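Local coordinates for protein trimeric intracellular cation channel type 1B.2 (Caenorhabditis elegans, PDB 5EIK) that forms homotrimeric potassium channels in intracellular membranes, binds phosphatidylinositol 4,5-bisphosphate and may supply the counter-ion current that accompanies calcium release from stores, at residues K26-P29 with Y30-A34; E131-R134 with T135-A139; S192-T195 with K196-I200; L223-V226 with G227-Y231. All coordinates share one frame; numbering follows the deposited sequence.

Contact 1: residues K26-P29 with Y30-A34; sequences KLYP and YFDAA. With DMU (decyl-beta-D-maltopyranoside), chain K; DMU (decyl-beta-D-maltopyranoside), chain J.
Pro29 and Tyr30 meet at the lumenal start of the first transmembrane helix, where a loop with a cis peptide bond before Pro29 turns into helix 30-47. Pro29 CG lies over one face of the Tyr30 ring, 4.3 Å from its centroid and 10° off the normal, a CH-pi contact. Pro29 CB lies over a face of the preceding Tyr28 ring, a packing the cis bond allows. Backbone N of Tyr30 donates to a water that also bridges the carbonyls of Lys26 and, weakly, Leu27. Leu27 O also accepts from the next turn, Phe31 N donating to it at 2.8 Å. Phe31 CB rests on Leu27 CD2 at 3.7 Å, and a chi1 of -72°, with CG anti to the carbonyl carbon, sends the ring toward Lys26 O and a decyl maltoside, whose O16 lies 3.4 Å from Phe31 CE1. Replacing Phe31 by an alanine would probably leave Leu129 and Val132 of helix 120-148 without their ring partner, opening a gap against that helix. Asp32 N also donates to Leu27 O, at 3.2 Å and from above the carbonyl plane, so one oxygen accepts from two amides. The Asp32 carboxylate splits its duties: OD1 accepts a hydrogen bond from Gln133 NE2, while OD2 sits 3.6 Å from Tyr28 CB, near the plane of that ring. At small Ala33, CB fits against the Pro29 carbonyl and N donates to Pro29 O at 2.8 Å.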
# COMPACT_ATOMS: atom_id res chain seq x y z
N LYS A 26 -28.15 -18.51 4.41
CA LYS A 26 -26.84 -18.88 4.92
C LYS A 26 -25.89 -18.93 3.72
O LYS A 26 -25.95 -19.84 2.89
CB LYS A 26 -26.89 -20.25 5.62
CG LYS A 26 -25.56 -20.63 6.26
CD LYS A 26 -25.16 -19.62 7.32
CE LYS A 26 -23.65 -19.44 7.39
NZ LYS A 26 -23.11 -18.78 6.16
N LEU A 27 -25.02 -17.93 3.63
CA LEU A 27 -24.07 -17.80 2.53
C LEU A 27 -23.09 -18.95 2.38
O LEU A 27 -22.78 -19.37 1.26
CB LEU A 27 -23.33 -16.47 2.66
CG LEU A 27 -24.29 -15.27 2.68
CD1 LEU A 27 -23.50 -13.99 2.71
CD2 LEU A 27 -25.19 -15.30 1.44
N TYR A 28 -22.58 -19.45 3.50
CA TYR A 28 -21.65 -20.57 3.46
C TYR A 28 -22.45 -21.87 3.26
O TYR A 28 -23.46 -22.10 3.92
CB TYR A 28 -20.86 -20.63 4.77
CG TYR A 28 -19.82 -21.72 4.79
CD1 TYR A 28 -18.54 -21.51 4.25
CD2 TYR A 28 -20.10 -22.97 5.33
CE1 TYR A 28 -17.58 -22.52 4.26
CE2 TYR A 28 -19.16 -23.99 5.34
CZ TYR A 28 -17.90 -23.75 4.81
OH TYR A 28 -16.95 -24.75 4.84
N PRO A 29 -22.00 -22.74 2.35
CA PRO A 29 -20.80 -22.57 1.51
C PRO A 29 -21.12 -22.28 0.04
O PRO A 29 -20.23 -21.95 -0.73
CB PRO A 29 -20.11 -23.92 1.66
CG PRO A 29 -21.30 -24.86 1.56
CD PRO A 29 -22.38 -24.17 2.41
N TYR A 30 -22.39 -22.37 -0.33
CA TYR A 30 -22.77 -22.17 -1.72
C TYR A 30 -22.70 -20.76 -2.29
O TYR A 30 -22.27 -20.57 -3.43
CB TYR A 30 -24.16 -22.76 -1.96
CG TYR A 30 -24.15 -24.26 -1.79
CD1 TYR A 30 -23.36 -25.06 -2.61
CD2 TYR A 30 -24.88 -24.87 -0.78
CE1 TYR A 30 -23.29 -26.44 -2.42
CE2 TYR A 30 -24.82 -26.25 -0.58
CZ TYR A 30 -24.02 -27.02 -1.40
OH TYR A 30 -23.94 -28.39 -1.22
N PHE A 31 -23.11 -19.76 -1.53
CA PHE A 31 -23.01 -18.43 -2.08
C PHE A 31 -21.54 -18.02 -2.08
O PHE A 31 -21.07 -17.35 -3.01
CB PHE A 31 -23.88 -17.46 -1.29
CG PHE A 31 -25.36 -17.65 -1.51
CD1 PHE A 31 -26.06 -18.66 -0.85
CD2 PHE A 31 -26.05 -16.83 -2.41
CE1 PHE A 31 -27.42 -18.85 -1.07
CE2 PHE A 31 -27.42 -17.01 -2.64
CZ PHE A 31 -28.10 -18.02 -1.97
N ASP A 32 -20.79 -18.48 -1.08
CA ASP A 32 -19.36 -18.18 -0.99
C ASP A 32 -18.60 -18.84 -2.14
O ASP A 32 -17.78 -18.19 -2.80
CB ASP A 32 -18.78 -18.66 0.35
CG ASP A 32 -19.21 -17.79 1.52
OD1 ASP A 32 -19.66 -16.65 1.29
OD2 ASP A 32 -19.08 -18.23 2.68
N ALA A 33 -18.87 -20.11 -2.37
CA ALA A 33 -18.22 -20.86 -3.44
C ALA A 33 -18.48 -20.19 -4.80
O ALA A 33 -17.59 -20.15 -5.66
CB ALA A 33 -18.72 -22.30 -3.45
N ALA A 34 -19.68 -19.66 -5.00
CA ALA A 34 -20.01 -18.99 -6.25
C ALA A 34 -19.07 -17.81 -6.44
O ALA A 34 -18.52 -17.60 -7.53
CB ALA A 34 -21.47 -18.51 -6.24
C1 DMU K . -29.06 -21.55 1.59
C2 DMU K . -29.93 -21.93 2.81
C3 DMU K . -31.47 -22.13 2.39
C4 DMU K . -31.55 -22.97 1.13
O5 DMU K . -30.82 -22.34 0.06
C6 DMU K . -29.41 -22.43 0.36
O7 DMU K . -32.36 -22.94 3.43
O16 DMU K . -28.65 -21.98 -0.78
C18 DMU K . -28.50 -23.10 -1.66
C19 DMU K . -27.71 -22.64 -2.89
C22 DMU K . -28.16 -23.42 -4.12
C25 DMU K . -28.32 -22.44 -5.28
C28 DMU K . -28.87 -23.19 -6.49
C31 DMU K . -28.75 -22.32 -7.75
C34 DMU K . -27.45 -22.69 -8.49
C37 DMU K . -27.58 -22.32 -9.97
C40 DMU K . -26.22 -21.86 -10.50
C43 DMU K . -25.44 -23.07 -11.04
O49 DMU K . -27.69 -21.76 1.92
O55 DMU K . -29.79 -20.88 3.79
C57 DMU K . -33.01 -23.13 0.72
O61 DMU K . -33.12 -24.12 -0.31
C5 DMU K . -33.08 -22.51 5.71
C7 DMU K . -34.55 -22.95 5.60
C8 DMU K . -35.44 -21.85 5.19
C9 DMU K . -34.94 -21.24 3.85
O1 DMU K . -33.60 -20.84 3.97
C10 DMU K . -32.64 -21.88 4.39
O2 DMU K . -36.71 -22.34 5.00
O3 DMU K . -32.23 -23.56 6.02
O4 DMU K . -35.01 -23.46 6.88
C11 DMU K . -35.82 -20.09 3.37
O6 DMU K . -35.42 -19.64 2.08
C1 DMU J . -10.77 -31.18 8.10
C2 DMU J . -11.89 -31.28 7.05
C3 DMU J . -12.90 -30.12 7.21
C4 DMU J . -12.15 -28.75 7.28
O5 DMU J . -11.17 -28.74 8.35
C6 DMU J . -10.14 -29.74 8.06
O7 DMU J . -13.76 -30.14 6.12
O16 DMU J . -9.09 -29.60 9.05
C18 DMU J . -7.81 -30.11 8.55
C19 DMU J . -7.56 -29.77 7.07
C22 DMU J . -6.16 -29.22 6.90
C25 DMU J . -5.85 -29.15 5.41
C28 DMU J . -4.36 -28.91 5.21
C31 DMU J . -3.98 -29.36 3.81
C34 DMU J . -3.58 -28.14 2.99
C37 DMU J . -2.81 -28.60 1.75
C40 DMU J . -1.83 -27.50 1.34
C43 DMU J . -0.43 -28.11 1.24
O49 DMU J . -9.78 -32.19 7.78
O55 DMU J . -12.60 -32.52 7.25
C57 DMU J . -13.14 -27.58 7.51
O61 DMU J . -12.47 -26.35 7.19
C5 DMU J . -16.01 -30.80 5.28
C7 DMU J . -16.33 -29.38 4.82
C8 DMU J . -16.88 -28.52 6.06
C9 DMU J . -15.90 -28.57 7.17
O1 DMU J . -15.48 -29.88 7.50
C10 DMU J . -14.98 -30.70 6.46
O2 DMU J . -17.03 -27.29 5.60
O3 DMU J . -15.37 -31.49 4.23
O4 DMU J . -17.29 -29.33 3.80
C11 DMU J . -16.48 -27.84 8.40
O6 DMU J . -15.52 -27.79 9.42
O HOH W 1 -24.63 -21.70 1.07

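Contact 2: residues E131-R134 with T135-A139; sequences EVQR and THKIA. With PT5 ([(2R)-1-octadecanoyloxy-3-[oxidanyl-[(1R,2R,3S,4R,5R,6S)-2,3,6-tris(oxidanyl)-4,5-diphosphonooxy-cyclohexyl]oxy-phospho ryl]oxy-propan-2-yl] (8Z)-icosa-5,8,11,14-tetraenoate), chain B.
A chi1 of -58° places Thr135 OG1 beside its own backbone N and turned back up the helix, so that the hydroxyl donates to Glu131 O at 3.1 Å. This is the familiar bond of a helical threonine to the carbonyl one turn earlier, here in the middle of transmembrane helix 120-148. Thr135 N donates to the same oxygen, and the two donors reach it from opposite faces of the carbonyl plane. A buried hydroxyl is thereby satisfied without leaving its own helix.

Arg134 runs out with CG anti to its backbone N and then bends at chi3 (-55°), which swings the guanidinium back alongside Glu131. NE gives the salt bridge, meeting Glu131 OE1 at 3.1 Å on its syn side and close to the guanidinium plane; NH2 adds a weak bond to OE2. The two-pronged grip limits rotation of the guanidinium and probably offsets part of its buried charge. From there it faces the inositol lipid: NH1 donates to O43 at 2.9 Å and NH2 to O42 at 2.8 Å, both on the 4-phosphate. Arginine suits the place because its flat head can hold carboxylate and phosphate together. The lipid is also hydrogen-bonded to Lys130 NZ and Ala165 O.

One turn on, Ile138 N donates to Arg134 O at 3.0 Å. Apolar Ile138 packs beside the aliphatic part of the arginine, its CD1 4.3 Å from Arg134 CG.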
# COMPACT_ATOMS: atom_id res chain seq x y z
N GLU A 131 -24.00 -11.85 -6.43
CA GLU A 131 -24.59 -10.55 -6.11
C GLU A 131 -25.29 -10.59 -4.76
O GLU A 131 -25.27 -9.62 -4.01
CB GLU A 131 -25.54 -10.11 -7.23
CG GLU A 131 -24.82 -9.79 -8.54
CD GLU A 131 -23.61 -8.88 -8.33
OE1 GLU A 131 -23.73 -7.85 -7.63
OE2 GLU A 131 -22.53 -9.19 -8.88
N VAL A 132 -25.91 -11.72 -4.43
CA VAL A 132 -26.57 -11.83 -3.14
C VAL A 132 -25.50 -11.71 -2.05
O VAL A 132 -25.69 -11.02 -1.06
CB VAL A 132 -27.29 -13.20 -3.00
CG1 VAL A 132 -27.68 -13.46 -1.53
CG2 VAL A 132 -28.54 -13.20 -3.88
N GLN A 133 -24.37 -12.38 -2.25
CA GLN A 133 -23.29 -12.35 -1.28
C GLN A 133 -22.64 -10.96 -1.14
O GLN A 133 -22.27 -10.54 -0.04
CB GLN A 133 -22.24 -13.41 -1.64
CG GLN A 133 -21.31 -13.78 -0.49
CD GLN A 133 -19.85 -13.62 -0.88
OE1 GLN A 133 -19.51 -12.74 -1.68
NE2 GLN A 133 -18.98 -14.46 -0.31
N ARG A 134 -22.50 -10.25 -2.25
CA ARG A 134 -21.92 -8.92 -2.22
C ARG A 134 -22.77 -7.99 -1.34
O ARG A 134 -22.23 -7.21 -0.54
CB ARG A 134 -21.85 -8.33 -3.63
CG ARG A 134 -21.20 -6.95 -3.66
CD ARG A 134 -21.54 -6.19 -4.93
NE ARG A 134 -21.20 -6.95 -6.13
CZ ARG A 134 -19.98 -7.04 -6.65
NH1 ARG A 134 -18.96 -6.41 -6.07
NH2 ARG A 134 -19.78 -7.76 -7.74
N THR A 135 -24.09 -8.07 -1.50
CA THR A 135 -25.00 -7.24 -0.73
C THR A 135 -24.79 -7.47 0.76
O THR A 135 -24.80 -6.54 1.56
CB THR A 135 -26.46 -7.54 -1.08
OG1 THR A 135 -26.67 -7.33 -2.48
CG2 THR A 135 -27.39 -6.62 -0.30
N HIS A 136 -24.60 -8.73 1.12
CA HIS A 136 -24.35 -9.08 2.52
C HIS A 136 -23.01 -8.52 3.00
O HIS A 136 -22.89 -8.12 4.15
CB HIS A 136 -24.34 -10.60 2.69
CG HIS A 136 -23.84 -11.04 4.03
ND1 HIS A 136 -24.64 -11.05 5.16
CD2 HIS A 136 -22.61 -11.44 4.44
CE1 HIS A 136 -23.92 -11.44 6.20
NE2 HIS A 136 -22.69 -11.68 5.79
N LYS A 137 -22.00 -8.51 2.13
CA LYS A 137 -20.68 -7.99 2.51
C LYS A 137 -20.77 -6.51 2.85
O LYS A 137 -20.24 -6.05 3.86
CB LYS A 137 -19.65 -8.18 1.39
CG LYS A 137 -19.30 -9.62 1.05
CD LYS A 137 -18.21 -9.66 -0.01
CE LYS A 137 -17.70 -11.07 -0.25
NZ LYS A 137 -17.28 -11.72 1.02
N ILE A 138 -21.44 -5.75 1.98
CA ILE A 138 -21.61 -4.33 2.19
C ILE A 138 -22.35 -4.05 3.50
O ILE A 138 -21.91 -3.22 4.29
CB ILE A 138 -22.39 -3.70 1.03
CG1 ILE A 138 -21.57 -3.87 -0.26
CG2 ILE A 138 -22.68 -2.22 1.32
CD1 ILE A 138 -22.24 -3.36 -1.48
N ALA A 139 -23.46 -4.75 3.72
CA ALA A 139 -24.26 -4.55 4.93
C ALA A 139 -23.45 -4.88 6.18
O ALA A 139 -23.50 -4.16 7.17
CB ALA A 139 -25.53 -5.40 4.88
O12 PT5 B . -14.12 0.84 -10.83
P1 PT5 B . -13.05 0.27 -9.91
O13 PT5 B . -13.29 0.57 -8.22
O11 PT5 B . -11.53 0.82 -10.20
O6 PT5 B . -13.22 -2.98 -12.07
O1 PT5 B . -12.93 -1.31 -9.96
C1 PT5 B . -14.08 -2.15 -10.01
C6 PT5 B . -13.62 -3.37 -10.75
C2 PT5 B . -14.62 -2.57 -8.59
O2 PT5 B . -13.56 -3.16 -7.82
C3 PT5 B . -15.75 -3.64 -8.72
O3 PT5 B . -16.11 -4.06 -7.42
C4 PT5 B . -15.31 -4.84 -9.52
O4 PT5 B . -16.41 -5.66 -9.79
P4 PT5 B . -16.52 -7.15 -9.15
O41 PT5 B . -15.24 -8.08 -9.48
O42 PT5 B . -17.84 -7.90 -9.71
O43 PT5 B . -16.61 -7.02 -7.66
C5 PT5 B . -14.69 -4.46 -10.88
O5 PT5 B . -14.08 -5.64 -11.41
P5 PT5 B . -14.82 -6.31 -12.70
O52 PT5 B . -16.29 -5.74 -12.95
O51 PT5 B . -13.83 -6.10 -14.04
O53 PT5 B . -14.75 -7.91 -12.26
C7 PT5 B . -12.22 0.31 -7.26
C8 PT5 B . -12.19 1.50 -6.29
C9 PT5 B . -11.19 2.64 -6.68
O16 PT5 B . -11.84 1.00 -4.94
C10 PT5 B . -12.87 0.92 -4.05
O17 PT5 B . -13.69 0.02 -4.02
O18 PT5 B . -10.33 2.97 -5.51
C11 PT5 B . -9.67 4.23 -5.36
O19 PT5 B . -10.02 5.32 -5.90
C12 PT5 B . -12.92 2.08 -3.05
C13 PT5 B . -12.93 1.74 -1.54
C14 PT5 B . -13.03 3.03 -0.68
C15 PT5 B . -11.69 3.44 -0.05
C16 PT5 B . -11.83 4.60 0.98
C17 PT5 B . -10.66 5.62 0.93
C18 PT5 B . -10.16 6.05 2.32
C19 PT5 B . -8.99 6.42 2.59
C20 PT5 B . -7.56 5.87 2.59
C21 PT5 B . -6.69 6.21 1.35
C22 PT5 B . -5.40 5.38 1.28
C23 PT5 B . -4.17 6.22 0.85
C24 PT5 B . -2.96 6.03 1.79
C31 PT5 B . -8.43 4.14 -4.46
C32 PT5 B . -8.79 4.22 -2.95
C33 PT5 B . -7.57 4.00 -2.01
C34 PT5 B . -7.38 2.54 -1.53
C35 PT5 B . -6.10 2.16 -0.64
C36 PT5 B . -4.97 1.56 -1.17
C37 PT5 B . -3.58 1.92 -0.60
C38 PT5 B . -2.85 0.68 -0.48
C39 PT5 B . -1.74 0.20 -1.29
C40 PT5 B . -1.97 -0.26 -2.70
C25 PT5 B . -1.89 5.09 1.17
C26 PT5 B . -0.80 4.70 2.18
C41 PT5 B . -1.46 0.64 -3.84
C42 PT5 B . -1.90 0.15 -5.22
C43 PT5 B . -3.22 0.77 -5.69

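Contact 3: residues S192-T195 with K196-I200; sequences SFTT and KACVI. With DMU (decyl-beta-D-maltopyranoside), chain M.
Val199 rests on Thr195 one turn earlier, its N donating to Thr195 O at 2.9 Å while CG2 comes within 3.1 Å of the same oxygen. The torsion explains the second touch, because CG1 stands anti to the backbone N (chi1 174°) and CG2 is left facing back toward the preceding turn. Ala197 repeats the pattern with its bare methyl, which lies 3.2 Å from Phe193 O, the acceptor for its N. Cys198 N donates to Thr194 O, completing the first turn of transmembrane helix 194-209.

A decyl maltoside forms the next shell. Thr195 OG1 shares a hydrogen bond with its O49 at 2.8 Å, and the detergent chain runs on past Val199, whose CG2 lies 3.5 Å from C22. Polar threonine thus meets the sugar and branched valine the alkyl tail. A water accepts a hydrogen bond from Lys196 N at 3.1 Å and donates one to Ser192 O, holding the amide at this helix start. Ser192, Thr194 and Thr195 also touch the bound phosphatidylinositol bisphosphate, as part of its pocket.

Further out, the bend of Lys196 at chi3 carries NZ to the carbonyl of Lys57 of a second subunit, whose Phe60 packs on Val199 and Ile200. The helix therefore takes part in the trimer interface on this side. Within its own chain, Thr194 and Cys198 lean on Arg134 of helix 120-148, while Thr195 and Val199 pack on helix 153-165.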
# COMPACT_ATOMS: atom_id res chain seq x y z
N SER A 192 -19.24 -0.35 -16.38
CA SER A 192 -19.46 -1.08 -15.13
C SER A 192 -20.07 -0.16 -14.08
O SER A 192 -19.50 0.87 -13.74
CB SER A 192 -18.13 -1.66 -14.61
OG SER A 192 -18.35 -2.49 -13.49
N PHE A 193 -21.23 -0.56 -13.56
CA PHE A 193 -21.94 0.23 -12.56
C PHE A 193 -21.78 -0.36 -11.15
O PHE A 193 -22.30 0.19 -10.18
CB PHE A 193 -23.43 0.29 -12.90
CG PHE A 193 -23.72 0.58 -14.34
CD1 PHE A 193 -23.38 -0.33 -15.34
CD2 PHE A 193 -24.32 1.78 -14.71
CE1 PHE A 193 -23.65 -0.07 -16.68
CE2 PHE A 193 -24.60 2.05 -16.06
CZ PHE A 193 -24.26 1.13 -17.04
N THR A 194 -21.05 -1.46 -11.06
CA THR A 194 -20.84 -2.16 -9.81
C THR A 194 -20.46 -1.31 -8.60
O THR A 194 -21.19 -1.25 -7.61
CB THR A 194 -19.79 -3.27 -9.96
OG1 THR A 194 -20.13 -4.10 -11.08
CG2 THR A 194 -19.73 -4.14 -8.70
N THR A 195 -19.31 -0.64 -8.68
CA THR A 195 -18.85 0.17 -7.56
C THR A 195 -19.73 1.38 -7.29
O THR A 195 -19.92 1.76 -6.13
CB THR A 195 -17.34 0.57 -7.73
OG1 THR A 195 -17.13 1.92 -7.30
CG2 THR A 195 -16.87 0.38 -9.14
N LYS A 196 -20.30 1.97 -8.33
CA LYS A 196 -21.20 3.10 -8.12
C LYS A 196 -22.44 2.56 -7.39
O LYS A 196 -23.03 3.24 -6.54
CB LYS A 196 -21.58 3.72 -9.47
CG LYS A 196 -21.98 5.18 -9.39
CD LYS A 196 -21.65 5.89 -10.70
CE LYS A 196 -20.15 5.85 -10.98
NZ LYS A 196 -19.77 6.43 -12.30
N ALA A 197 -22.83 1.32 -7.71
CA ALA A 197 -23.97 0.68 -7.06
C ALA A 197 -23.63 0.32 -5.61
O ALA A 197 -24.49 0.36 -4.74
CB ALA A 197 -24.38 -0.57 -7.83
N CYS A 198 -22.37 -0.05 -5.35
CA CYS A 198 -21.94 -0.37 -3.99
C CYS A 198 -21.98 0.91 -3.14
O CYS A 198 -22.26 0.86 -1.94
CB CYS A 198 -20.52 -0.92 -3.96
SG CYS A 198 -20.29 -2.56 -4.65
N VAL A 199 -21.68 2.04 -3.78
CA VAL A 199 -21.69 3.32 -3.07
C VAL A 199 -23.11 3.61 -2.63
O VAL A 199 -23.36 3.89 -1.45
CB VAL A 199 -21.17 4.47 -3.98
CG1 VAL A 199 -21.33 5.82 -3.27
CG2 VAL A 199 -19.69 4.25 -4.30
N ILE A 200 -24.04 3.51 -3.57
CA ILE A 200 -25.45 3.76 -3.27
C ILE A 200 -25.95 2.79 -2.19
O ILE A 200 -26.54 3.21 -1.20
CB ILE A 200 -26.34 3.62 -4.54
CG1 ILE A 200 -25.93 4.67 -5.57
CG2 ILE A 200 -27.81 3.79 -4.18
CD1 ILE A 200 -25.91 6.09 -5.03
C1 DMU M . -16.40 4.78 -9.56
C2 DMU M . -16.07 4.00 -10.85
C3 DMU M . -14.77 4.58 -11.51
C4 DMU M . -13.64 4.69 -10.45
O5 DMU M . -14.07 5.42 -9.26
C6 DMU M . -15.19 4.77 -8.61
O7 DMU M . -14.29 3.71 -12.58
O16 DMU M . -15.53 5.50 -7.41
C18 DMU M . -14.96 4.81 -6.29
C19 DMU M . -15.09 5.68 -5.03
C22 DMU M . -16.54 5.70 -4.54
C25 DMU M . -16.77 6.93 -3.66
C28 DMU M . -17.04 6.49 -2.20
C31 DMU M . -18.27 7.21 -1.61
C34 DMU M . -18.23 8.73 -1.84
C37 DMU M . -19.59 9.34 -1.47
C40 DMU M . -19.66 9.54 0.06
C43 DMU M . -20.71 10.61 0.39
O49 DMU M . -17.55 4.18 -8.92
O55 DMU M . -17.17 4.16 -11.76
C57 DMU M . -12.45 5.42 -11.08
O61 DMU M . -11.27 5.13 -10.32
C5 DMU M . -14.57 3.02 -14.84
C7 DMU M . -13.07 2.84 -15.12
C8 DMU M . -12.46 4.16 -15.46
C9 DMU M . -12.79 5.24 -14.46
O1 DMU M . -14.21 5.36 -14.18
C10 DMU M . -14.84 4.07 -13.78
O2 DMU M . -11.14 3.97 -15.70
O3 DMU M . -15.16 1.83 -14.40
O4 DMU M . -12.90 1.84 -16.15
C11 DMU M . -12.17 6.52 -14.87
O6 DMU M . -12.34 7.56 -13.88
O HOH W 2 -19.10 1.69 -11.16

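Contact 4: residues L223-V226 with G227-Y231; sequences LCVV and GFFIY
Gly227 N donates to Leu223 O at 2.8 Å, the first of four successive alpha-helical bonds in transmembrane helix 218-238. Phe228 N to Cys224 O and Phe229 N to Val225 O follow, and Ile230 N meets Val226 O at 2.9 Å. The main chain thus uses its polar groups internally, as a helix in a membrane must.

Two apolar pairs run along the helix, each side by side and pointing the same way. Val225 turns CG1 anti to its backbone N (chi1 176°), laying that methyl 3.5 Å from Phe229 CE2. Val226 CG1 likewise reaches Ile230 CD1 at 3.7 Å. Beta-branched valines suit these places, since each offers a methyl close to the backbone for a longer neighbour to lie against.

Buried Phe229 also packs on Thr135 and Ile138 of helix 120-148 and on Ala201 of helix 194-209. Cutting Phe229 back to an alanine is likely to open a gap among these three helices and leave Val225 CG1 without its ring. With only carbon meeting carbon between the side chains, the pairs rest on van der Waals contact and complementary shape.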
# COMPACT_ATOMS: atom_id res chain seq x y z
N LEU A 223 -34.35 -5.99 -0.40
CA LEU A 223 -34.76 -6.69 -1.61
C LEU A 223 -34.44 -5.85 -2.84
O LEU A 223 -33.96 -6.38 -3.84
CB LEU A 223 -36.26 -6.99 -1.57
CG LEU A 223 -36.70 -7.94 -2.68
CD1 LEU A 223 -36.05 -9.30 -2.46
CD2 LEU A 223 -38.21 -8.07 -2.67
N CYS A 224 -34.71 -4.55 -2.76
CA CYS A 224 -34.44 -3.66 -3.88
C CYS A 224 -32.95 -3.59 -4.18
O CYS A 224 -32.56 -3.62 -5.35
CB CYS A 224 -34.98 -2.26 -3.60
SG CYS A 224 -36.76 -2.17 -3.63
N VAL A 225 -32.13 -3.48 -3.14
CA VAL A 225 -30.69 -3.41 -3.35
C VAL A 225 -30.20 -4.65 -4.06
O VAL A 225 -29.52 -4.57 -5.09
CB VAL A 225 -29.92 -3.26 -2.03
CG1 VAL A 225 -28.42 -3.27 -2.29
CG2 VAL A 225 -30.31 -1.96 -1.36
N VAL A 226 -30.55 -5.82 -3.53
CA VAL A 226 -30.16 -7.07 -4.15
C VAL A 226 -30.69 -7.11 -5.59
O VAL A 226 -29.97 -7.46 -6.53
CB VAL A 226 -30.73 -8.27 -3.38
CG1 VAL A 226 -30.32 -9.57 -4.04
CG2 VAL A 226 -30.23 -8.25 -1.95
N GLY A 227 -31.95 -6.72 -5.75
CA GLY A 227 -32.57 -6.70 -7.06
C GLY A 227 -31.80 -5.87 -8.06
O GLY A 227 -31.57 -6.30 -9.19
N PHE A 228 -31.40 -4.67 -7.65
CA PHE A 228 -30.64 -3.81 -8.54
C PHE A 228 -29.28 -4.41 -8.87
O PHE A 228 -28.84 -4.35 -10.02
CB PHE A 228 -30.48 -2.41 -7.95
CG PHE A 228 -31.61 -1.47 -8.31
CD1 PHE A 228 -31.82 -1.10 -9.63
CD2 PHE A 228 -32.48 -1.00 -7.33
CE1 PHE A 228 -32.88 -0.27 -9.98
CE2 PHE A 228 -33.55 -0.17 -7.67
CZ PHE A 228 -33.75 0.20 -9.00
N PHE A 229 -28.62 -5.01 -7.88
CA PHE A 229 -27.32 -5.62 -8.13
C PHE A 229 -27.47 -6.71 -9.17
O PHE A 229 -26.73 -6.73 -10.16
CB PHE A 229 -26.71 -6.23 -6.86
CG PHE A 229 -25.93 -5.25 -6.03
CD1 PHE A 229 -24.94 -4.46 -6.61
CD2 PHE A 229 -26.16 -5.14 -4.66
CE1 PHE A 229 -24.19 -3.57 -5.83
CE2 PHE A 229 -25.42 -4.25 -3.88
CZ PHE A 229 -24.43 -3.46 -4.46
N ILE A 230 -28.42 -7.61 -8.95
CA ILE A 230 -28.63 -8.70 -9.89
C ILE A 230 -28.96 -8.14 -11.26
O ILE A 230 -28.46 -8.63 -12.27
CB ILE A 230 -29.77 -9.63 -9.44
CG1 ILE A 230 -29.40 -10.33 -8.13
CG2 ILE A 230 -30.04 -10.69 -10.52
CD1 ILE A 230 -30.56 -11.06 -7.46
N TYR A 231 -29.80 -7.11 -11.30
CA TYR A 231 -30.18 -6.52 -12.57
C TYR A 231 -28.97 -5.98 -13.34
O TYR A 231 -28.68 -6.43 -14.44
CB TYR A 231 -31.18 -5.38 -12.37
CG TYR A 231 -31.48 -4.68 -13.67
CD1 TYR A 231 -32.30 -5.27 -14.63
CD2 TYR A 231 -30.89 -3.45 -13.97
CE1 TYR A 231 -32.52 -4.66 -15.86
CE2 TYR A 231 -31.11 -2.83 -15.20
CZ TYR A 231 -31.92 -3.44 -16.14
OH TYR A 231 -32.13 -2.84 -17.36

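Overall arrangement
From the N terminus the four contacts follow one another in series. Each joins adjoining residues, so none closes a long loop, and none nests in or crosses another; what ties the helices together here is how the contacts meet in space. Contact 1 opens helix 30-47 and meets contact 2, on helix 120-148, through Asp32 with Gln133 and Leu27 with His136. Contact 2 is the hub, touching all three others. Its Arg134 and Ile138 pack on contact 3, at the start of helix 194-209, and its Thr135 on contact 4, in helix 218-238. Phe229 closes the triangle against Ala197 of contact 3. Contacts 1 and 3 lie on opposite sides of the chain's centre, about 22 Å apart between centres.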